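Local coordinates for acyl-CoA thioesterase (PDB 3RQB), which is of unproven function but probably hydrolyses acyl-CoA thioesters, being built from two hot dog domains of the acyl-CoA thioesterase family, at residues Pro77-Ala82 with Thr97-Gly102; Gly27-Glu32 with Ala71-Ala76; Leu65-Ala70 with Val104-Thr109. All coordinates share one frame; numbering follows the deposited sequence.

Interaction 1 (Pro77-Ala82 with Thr97-Gly102); sequences PFVIEA and TMMQDG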
loop_
_atom_site.group_PDB
_atom_site.type_symbol
_atom_site.label_atom_id
_atom_site.label_comp_id
_atom_site.label_asym_id
_atom_site.label_seq_id
_atom_site.Cartn_x
_atom_site.Cartn_y
_atom_site.Cartn_z
ATOM N N PRO B 77 1.511 27.948 4.057
ATOM C CA PRO B 77 0.529 27.318 4.933
ATOM C C PRO B 77 -0.392 26.419 4.105
ATOM O O PRO B 77 -0.601 26.636 2.899
ATOM C CB PRO B 77 -0.266 28.502 5.477
ATOM C CG PRO B 77 0.639 29.679 5.329
ATOM C CD PRO B 77 1.456 29.417 4.102
ATOM N N PHE B 78 -0.907 25.395 4.775
ATOM C CA PHE B 78 -1.867 24.454 4.226
ATOM C C PHE B 78 -2.870 24.154 5.312
ATOM O O PHE B 78 -2.701 24.567 6.464
ATOM C CB PHE B 78 -1.201 23.151 3.833
ATOM C CG PHE B 78 -0.510 22.488 4.965
ATOM C CD1 PHE B 78 -1.198 21.655 5.814
ATOM C CD2 PHE B 78 0.834 22.719 5.199
ATOM C CE1 PHE B 78 -0.550 21.050 6.864
ATOM C CE2 PHE B 78 1.487 22.119 6.256
ATOM C CZ PHE B 78 0.799 21.283 7.082
ATOM N N VAL B 79 -3.928 23.454 4.926
ATOM C CA VAL B 79 -4.970 23.063 5.851
ATOM C C VAL B 79 -5.271 21.576 5.696
ATOM O O VAL B 79 -5.315 21.063 4.579
ATOM C CB VAL B 79 -6.230 23.890 5.590
ATOM C CG1 VAL B 79 -7.437 22.993 5.366
ATOM C CG2 VAL B 79 -6.462 24.842 6.733
ATOM N N ILE B 80 -5.469 20.879 6.811
ATOM C CA ILE B 80 -5.807 19.465 6.747
ATOM C C ILE B 80 -7.120 19.188 7.423
ATOM O O ILE B 80 -7.341 19.596 8.552
ATOM C CB ILE B 80 -4.762 18.593 7.432
ATOM C CG1 ILE B 80 -3.369 18.915 6.887
ATOM C CG2 ILE B 80 -5.100 17.110 7.227
ATOM C CD1 ILE B 80 -2.242 18.135 7.547
ATOM N N GLU B 81 -7.988 18.458 6.745
ATOM C CA GLU B 81 -9.253 18.077 7.338
ATOM C C GLU B 81 -9.253 16.581 7.599
ATOM O O GLU B 81 -9.351 15.784 6.667
ATOM C CB GLU B 81 -10.356 18.423 6.358
ATOM C CG GLU B 81 -11.745 18.207 6.862
ATOM C CD GLU B 81 -12.763 18.696 5.865
ATOM O OE1 GLU B 81 -12.944 19.933 5.761
ATOM O OE2 GLU B 81 -13.359 17.842 5.170
ATOM N N ALA B 82 -9.175 16.192 8.868
ATOM C CA ALA B 82 -9.065 14.770 9.212
ATOM C C ALA B 82 -10.335 14.185 9.869
ATOM O O ALA B 82 -10.646 14.516 11.013
ATOM C CB ALA B 82 -7.840 14.536 10.097
ATOM N N THR B 97 -7.387 15.066 4.188
ATOM C CA THR B 97 -7.246 15.914 3.024
ATOM C C THR B 97 -6.454 17.164 3.380
ATOM O O THR B 97 -6.751 17.831 4.375
ATOM C CB THR B 97 -8.634 16.316 2.514
ATOM O OG1 THR B 97 -9.458 15.143 2.403
ATOM C CG2 THR B 97 -8.529 17.006 1.165
HETATM N N MSE B 98 -5.460 17.489 2.561
HETATM C CA MSE B 98 -4.651 18.687 2.765
HETATM C C MSE B 98 -4.870 19.686 1.634
HETATM O O MSE B 98 -4.668 19.360 0.468
HETATM C CB MSE B 98 -3.164 18.336 2.868
HETATM C CG MSE B 98 -2.253 19.561 2.919
HETATM SE SE MSE B 98 -0.360 19.131 2.730
HETATM C CE MSE B 98 -0.160 17.879 4.250
HETATM N N MSE B 99 -5.275 20.902 1.987
HETATM C CA MSE B 99 -5.535 21.946 0.999
HETATM C C MSE B 99 -4.659 23.173 1.182
HETATM O O MSE B 99 -4.370 23.574 2.302
HETATM C CB MSE B 99 -7.004 22.367 1.053
HETATM C CG MSE B 99 -7.941 21.356 0.430
HETATM SE SE MSE B 99 -9.718 21.394 1.215
HETATM C CE MSE B 99 -9.260 20.874 3.057
ATOM N N GLN B 100 -4.239 23.751 0.062
ATOM C CA GLN B 100 -3.605 25.069 0.029
ATOM C C GLN B 100 -4.309 25.906 -1.022
ATOM O O GLN B 100 -4.515 25.439 -2.146
ATOM C CB GLN B 100 -2.145 24.955 -0.370
ATOM C CG GLN B 100 -1.211 24.731 0.766
ATOM C CD GLN B 100 0.162 24.370 0.274
ATOM O OE1 GLN B 100 0.309 23.795 -0.808
ATOM N NE2 GLN B 100 1.184 24.715 1.055
ATOM N N ASP B 101 -4.667 27.139 -0.676
ATOM C CA ASP B 101 -5.329 28.015 -1.638
ATOM C C ASP B 101 -6.589 27.354 -2.206
ATOM O O ASP B 101 -6.849 27.438 -3.408
ATOM C CB ASP B 101 -4.386 28.367 -2.796
ATOM C CG ASP B 101 -3.038 28.878 -2.324
ATOM O OD1 ASP B 101 -2.974 30.042 -1.871
ATOM O OD2 ASP B 101 -2.041 28.119 -2.423
ATOM N N GLY B 102 -7.352 26.680 -1.351
ATOM C CA GLY B 102 -8.624 26.096 -1.750
ATOM C C GLY B 102 -8.575 24.833 -2.601
ATOM O O GLY B 102 -9.604 24.230 -2.885
#
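M98, a selenomethionine, lies over one face of the F78 ring. M98 CB sits beside I80 CG1 at 4.1 Å. M98 CG is anti to the backbone N (chi1 173°) and comes to 3.7 Å from F78 CD1. M98 SE stands 4.3 Å from the F78 ring centroid, over the face but displaced toward the rim, a Met-aromatic contact. The chain then bends, and M98 CE ends 3.9 Å from I80 CD1. T47 and M48 of helix 41-53 cover this side of the hairpin, against F78, I80 and M98. On the other face of the strands V79 CG1 meets M99 CE at 3.6 Å.

Strands 77-87 and 91-100 form an antiparallel hairpin of the N-terminal hot dog domain. V79 and M99 are a hydrogen-bonded pair, with V79 N to M99 O at 2.7 Å and a matching bond back. At the open end Q100 NE2 donates to P77 O at 3.2 Å, from above the carbonyl plane. The stronger partner of NE2 is K74 O. Main-chain bonds set the register, apolar side chains on one face join the strands to each other and to helix 41-53, and the Q100 amide is the polar tie to the loop leading into strand 77-87.

Interaction 2 (Gly27-Glu32 with Ala71-Ala76); sequences GQVKAE and APAKVA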
loop_
_atom_site.group_PDB
_atom_site.type_symbol
_atom_site.label_atom_id
_atom_site.label_comp_id
_atom_site.label_asym_id
_atom_site.label_seq_id
_atom_site.Cartn_x
_atom_site.Cartn_y
_atom_site.Cartn_z
ATOM N N GLY B 27 -0.975 24.018 9.216
ATOM C CA GLY B 27 0.449 23.792 9.189
ATOM C C GLY B 27 1.102 24.622 8.106
ATOM O O GLY B 27 0.436 25.285 7.302
ATOM N N GLN B 28 2.423 24.602 8.100
ATOM C CA GLN B 28 3.171 25.263 7.060
ATOM C C GLN B 28 4.045 24.213 6.452
ATOM O O GLN B 28 4.569 23.358 7.174
ATOM C CB GLN B 28 4.043 26.360 7.645
ATOM C CG GLN B 28 3.390 27.713 7.645
ATOM C CD GLN B 28 4.223 28.756 8.362
ATOM O OE1 GLN B 28 4.580 28.579 9.524
ATOM N NE2 GLN B 28 4.538 29.852 7.671
ATOM N N VAL B 29 4.174 24.248 5.130
ATOM C CA VAL B 29 5.189 23.443 4.481
ATOM C C VAL B 29 6.511 24.143 4.759
ATOM O O VAL B 29 6.679 25.328 4.446
ATOM C CB VAL B 29 4.967 23.332 2.961
ATOM C CG1 VAL B 29 6.169 22.675 2.291
ATOM C CG2 VAL B 29 3.703 22.559 2.667
ATOM N N LYS B 30 7.438 23.411 5.367
ATOM C CA LYS B 30 8.745 23.959 5.683
ATOM C C LYS B 30 9.603 23.933 4.423
ATOM O O LYS B 30 9.592 22.958 3.680
ATOM C CB LYS B 30 9.409 23.135 6.786
ATOM C CG LYS B 30 9.524 23.822 8.136
ATOM C CD LYS B 30 10.356 22.950 9.078
ATOM C CE LYS B 30 11.282 23.776 9.965
ATOM N NZ LYS B 30 12.591 23.094 10.187
ATOM N N ALA B 31 10.342 25.003 4.171
ATOM C CA ALA B 31 11.195 25.044 2.995
ATOM C C ALA B 31 12.459 24.217 3.214
ATOM O O ALA B 31 13.121 23.811 2.252
ATOM C CB ALA B 31 11.541 26.467 2.653
ATOM N N GLU B 32 12.786 23.970 4.483
ATOM C CA GLU B 32 13.981 23.203 4.840
ATOM C C GLU B 32 13.827 21.700 4.537
ATOM O O GLU B 32 14.816 20.971 4.440
ATOM C CB GLU B 32 14.376 23.441 6.308
ATOM C CG GLU B 32 14.701 24.908 6.673
ATOM C CD GLU B 32 13.465 25.746 7.007
ATOM O OE1 GLU B 32 13.597 26.979 7.207
ATOM O OE2 GLU B 32 12.359 25.173 7.079
ATOM N N ALA B 71 -0.809 16.598 -5.998
ATOM C CA ALA B 71 -0.134 17.702 -6.642
ATOM C C ALA B 71 0.924 18.132 -5.660
ATOM O O ALA B 71 0.715 18.018 -4.452
ATOM C CB ALA B 71 -1.107 18.831 -6.887
ATOM N N PRO B 72 2.082 18.589 -6.171
ATOM C CA PRO B 72 3.183 19.053 -5.315
ATOM C C PRO B 72 2.746 20.214 -4.428
ATOM O O PRO B 72 2.177 21.195 -4.914
ATOM C CB PRO B 72 4.243 19.519 -6.325
ATOM C CG PRO B 72 3.495 19.742 -7.598
ATOM C CD PRO B 72 2.401 18.727 -7.604
ATOM N N ALA B 73 3.012 20.108 -3.135
ATOM C CA ALA B 73 2.585 21.155 -2.229
ATOM C C ALA B 73 3.513 22.366 -2.348
ATOM O O ALA B 73 4.735 22.213 -2.444
ATOM C CB ALA B 73 2.541 20.629 -0.808
ATOM N N LYS B 74 2.920 23.560 -2.376
ATOM C CA LYS B 74 3.659 24.823 -2.357
ATOM C C LYS B 74 4.291 24.956 -0.983
ATOM O O LYS B 74 3.865 24.256 -0.054
ATOM C CB LYS B 74 2.729 26.009 -2.625
ATOM C CG LYS B 74 2.123 26.054 -4.032
ATOM C CD LYS B 74 0.783 25.317 -4.125
ATOM C CE LYS B 74 -0.036 25.811 -5.320
ATOM N NZ LYS B 74 0.783 26.622 -6.283
ATOM N N VAL B 75 5.288 25.829 -0.807
ATOM C CA VAL B 75 5.766 25.938 0.560
ATOM C C VAL B 75 4.995 27.136 1.054
ATOM O O VAL B 75 5.346 28.310 0.877
ATOM C CB VAL B 75 7.273 26.255 0.586
ATOM C CG1 VAL B 75 7.795 26.191 2.004
ATOM C CG2 VAL B 75 8.039 25.287 -0.323
ATOM N N ALA B 76 3.925 26.765 1.729
ATOM C CA ALA B 76 2.865 27.666 2.087
ATOM C C ALA B 76 2.223 27.107 3.321
ATOM O O ALA B 76 2.377 25.924 3.616
ATOM C CB ALA B 76 1.846 27.789 0.954
#
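V29 and V75 hold similar rotamers, each with CG1 anti to its own backbone N (chi1 171° for V29 and -173° for V75). In V29 this lays CG1 alongside V75, with V29 CG1 to V75 CG1 at 3.9 Å. The same rotamer puts V29 CG2 beside the backbone N, where it faces the opposite segment. V29 CG2 reaches A73 CB at 4.1 Å and also lies against the carbonyl of K74. V75 CG1 also comes to 3.8 Å from A31 CB, though its exact place is doubtful, since it sits too close to the carbonyl of V29. V29 buries more area here than any other residue of the two segments.

In the hot dog fold of the N-terminal domain, this contact lies where strand 25-28 ends and the chain leaves the sheet. The partner is the loop joining strand 61-69 to strand 77-87. The two backbones run roughly perpendicular, 99° apart end to end, so they do not pair as strands. One backbone bond links them: V29 N donates to A76 O at 2.9 Å. The N-H points almost straight at the oxygen, but the donor sits above the carbonyl plane. Beyond the two segments, V29 and A73 both pack on P39 and on Q100. The V75 side of the contact is exposed, and Y34 touches V75 there.

Interaction 3 (Leu65-Ala70 with Val104-Thr109); sequences LTVNFA and VVTTAT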
loop_
_atom_site.group_PDB
_atom_site.type_symbol
_atom_site.label_atom_id
_atom_site.label_comp_id
_atom_site.label_asym_id
_atom_site.label_seq_id
_atom_site.Cartn_x
_atom_site.Cartn_y
_atom_site.Cartn_z
ATOM N N LEU B 65 -0.961 3.497 6.948
ATOM C CA LEU B 65 -1.103 4.797 6.308
ATOM C C LEU B 65 -0.896 4.698 4.799
ATOM O O LEU B 65 0.053 4.066 4.330
ATOM C CB LEU B 65 -0.104 5.797 6.879
ATOM C CG LEU B 65 -0.212 7.178 6.217
ATOM C CD1 LEU B 65 -1.663 7.683 6.196
ATOM C CD2 LEU B 65 0.695 8.207 6.883
ATOM N N THR B 66 -1.800 5.323 4.049
ATOM C CA THR B 66 -1.662 5.466 2.610
ATOM C C THR B 66 -1.821 6.938 2.297
ATOM O O THR B 66 -2.845 7.537 2.625
ATOM C CB THR B 66 -2.736 4.673 1.839
ATOM O OG1 THR B 66 -2.486 3.264 1.963
ATOM C CG2 THR B 66 -2.736 5.071 0.367
ATOM N N VAL B 67 -0.790 7.523 1.696
ATOM C CA VAL B 67 -0.813 8.928 1.314
ATOM C C VAL B 67 -0.735 9.016 -0.186
ATOM O O VAL B 67 0.150 8.429 -0.796
ATOM C CB VAL B 67 0.408 9.704 1.850
ATOM C CG1 VAL B 67 0.379 11.145 1.352
ATOM C CG2 VAL B 67 0.476 9.657 3.366
ATOM N N ASN B 68 -1.656 9.764 -0.774
ATOM C CA ASN B 68 -1.633 10.016 -2.207
ATOM C C ASN B 68 -1.309 11.482 -2.468
ATOM O O ASN B 68 -1.984 12.372 -1.935
ATOM C CB ASN B 68 -2.981 9.641 -2.811
ATOM C CG ASN B 68 -3.516 8.344 -2.248
ATOM O OD1 ASN B 68 -4.556 8.317 -1.582
ATOM N ND2 ASN B 68 -2.787 7.260 -2.481
ATOM N N PHE B 69 -0.277 11.740 -3.274
ATOM C CA PHE B 69 0.102 13.120 -3.563
ATOM C C PHE B 69 -0.578 13.591 -4.850
ATOM O O PHE B 69 -0.188 13.216 -5.969
ATOM C CB PHE B 69 1.621 13.247 -3.694
ATOM C CG PHE B 69 2.388 12.640 -2.543
ATOM C CD1 PHE B 69 2.898 13.439 -1.530
ATOM C CD2 PHE B 69 2.606 11.269 -2.476
ATOM C CE1 PHE B 69 3.609 12.884 -0.464
ATOM C CE2 PHE B 69 3.320 10.699 -1.411
ATOM C CZ PHE B 69 3.821 11.508 -0.406
ATOM N N ALA B 70 -1.555 14.480 -4.664
ATOM C CA ALA B 70 -2.455 14.893 -5.730
ATOM C C ALA B 70 -1.767 15.911 -6.598
ATOM O O ALA B 70 -2.055 16.033 -7.786
ATOM C CB ALA B 70 -3.711 15.471 -5.147
ATOM N N VAL B 104 -7.121 20.825 -3.460
ATOM C CA VAL B 104 -6.598 19.641 -2.802
ATOM C C VAL B 104 -5.200 19.285 -3.267
ATOM O O VAL B 104 -4.956 19.010 -4.440
ATOM C CB VAL B 104 -7.463 18.408 -3.014
ATOM C CG1 VAL B 104 -6.843 17.247 -2.260
ATOM C CG2 VAL B 104 -8.873 18.658 -2.537
ATOM N N VAL B 105 -4.306 19.238 -2.295
ATOM C CA VAL B 105 -2.893 18.977 -2.482
ATOM C C VAL B 105 -2.568 17.500 -2.247
ATOM O O VAL B 105 -1.961 16.844 -3.101
ATOM C CB VAL B 105 -2.043 19.884 -1.592
ATOM C CG1 VAL B 105 -0.737 19.197 -1.231
ATOM C CG2 VAL B 105 -1.783 21.194 -2.303
ATOM N N THR B 106 -2.879 17.026 -1.041
ATOM C CA THR B 106 -2.575 15.662 -0.621
ATOM C C THR B 106 -3.757 14.989 0.101
ATOM O O THR B 106 -4.497 15.656 0.815
ATOM C CB THR B 106 -1.333 15.686 0.291
ATOM O OG1 THR B 106 -0.230 16.239 -0.448
ATOM C CG2 THR B 106 -0.979 14.297 0.789
ATOM N N THR B 107 -3.947 13.682 -0.112
ATOM C CA THR B 107 -4.935 12.898 0.644
ATOM C C THR B 107 -4.328 11.640 1.253
ATOM O O THR B 107 -3.325 11.112 0.767
ATOM C CB THR B 107 -6.178 12.473 -0.189
ATOM O OG1 THR B 107 -5.873 11.329 -1.008
ATOM C CG2 THR B 107 -6.676 13.633 -1.039
ATOM N N ALA B 108 -4.953 11.161 2.323
ATOM C CA ALA B 108 -4.434 10.015 3.041
ATOM C C ALA B 108 -5.559 9.274 3.738
ATOM O O ALA B 108 -6.593 9.858 4.064
ATOM C CB ALA B 108 -3.380 10.455 4.052
ATOM N N THR B 109 -5.357 7.983 3.956
ATOM C CA THR B 109 -6.261 7.211 4.791
ATOM C C THR B 109 -5.414 6.524 5.856
ATOM O O THR B 109 -4.257 6.162 5.614
ATOM C CB THR B 109 -7.095 6.174 3.980
ATOM O OG1 THR B 109 -6.225 5.204 3.376
ATOM C CG2 THR B 109 -7.920 6.862 2.891
#
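V67 and T106 meet methyl to methyl, V67 CG1 to T106 CG2 at 3.5 Å, on the face of the sheet that looks to helix 41-53. A chi1 of 177° sets V67 CG1 anti to the backbone N, toward T106. The strands are antiparallel neighbours in the N-terminal hot dog domain. Strand 103-113 carries a classic beta bulge, where V105 and T106 both face M98 of strand 91-100. V67 CG1 also lies over one side of the F69 ring, near its rim. V67 CG2 turns the other way, to A108 CB at 4.0 Å. L65 CD1 reaches A108 CB at 3.9 Å. A45 and M48 of the helix cover this layer.

The other face carries T66, N68, T107 and T109, and it meets the second subunit. N68 is turned across T107, and N68 OD1 lies 3.3 Å from T107 OG1. Its OD1 is hydrogen-bonded to T109 OG1 of the second subunit. T66 packs on T66 of that subunit, while its own OG1 bonds to T212. Polar side chains thus line this side of the dimer contact. Main-chain bonds hold both pairs T66-T109 and N68-T107. A70 N donates to V105 O at 2.9 Å, with the donor tilted 19° from the carbonyl plane.

From the N terminus, 27-32 comes first, at the end of strand 25-28. Helix 41-53 and strand 61-69 follow. The chain passes 65-70 and enters 71-76, which closes the loop of interaction 2. Strand 77-87 turns back into strand 91-100, so interaction 1 closes a hairpin. Strand 103-113 returns to 65-70 and closes interaction 3. Interaction 1 lies within the span of interaction 3, interactions 2 and 3 cross, and interaction 2 closes before interaction 1 opens. F78 N bonds to G27 O, and backbone bonds of M98 to the next strand join interactions 1 and 3. A73 CB packs on V105 CG1. Interactions 1 and 3 pair neighbouring strands; interaction 2 fixes loop 71-76 to the end of strand 25-28.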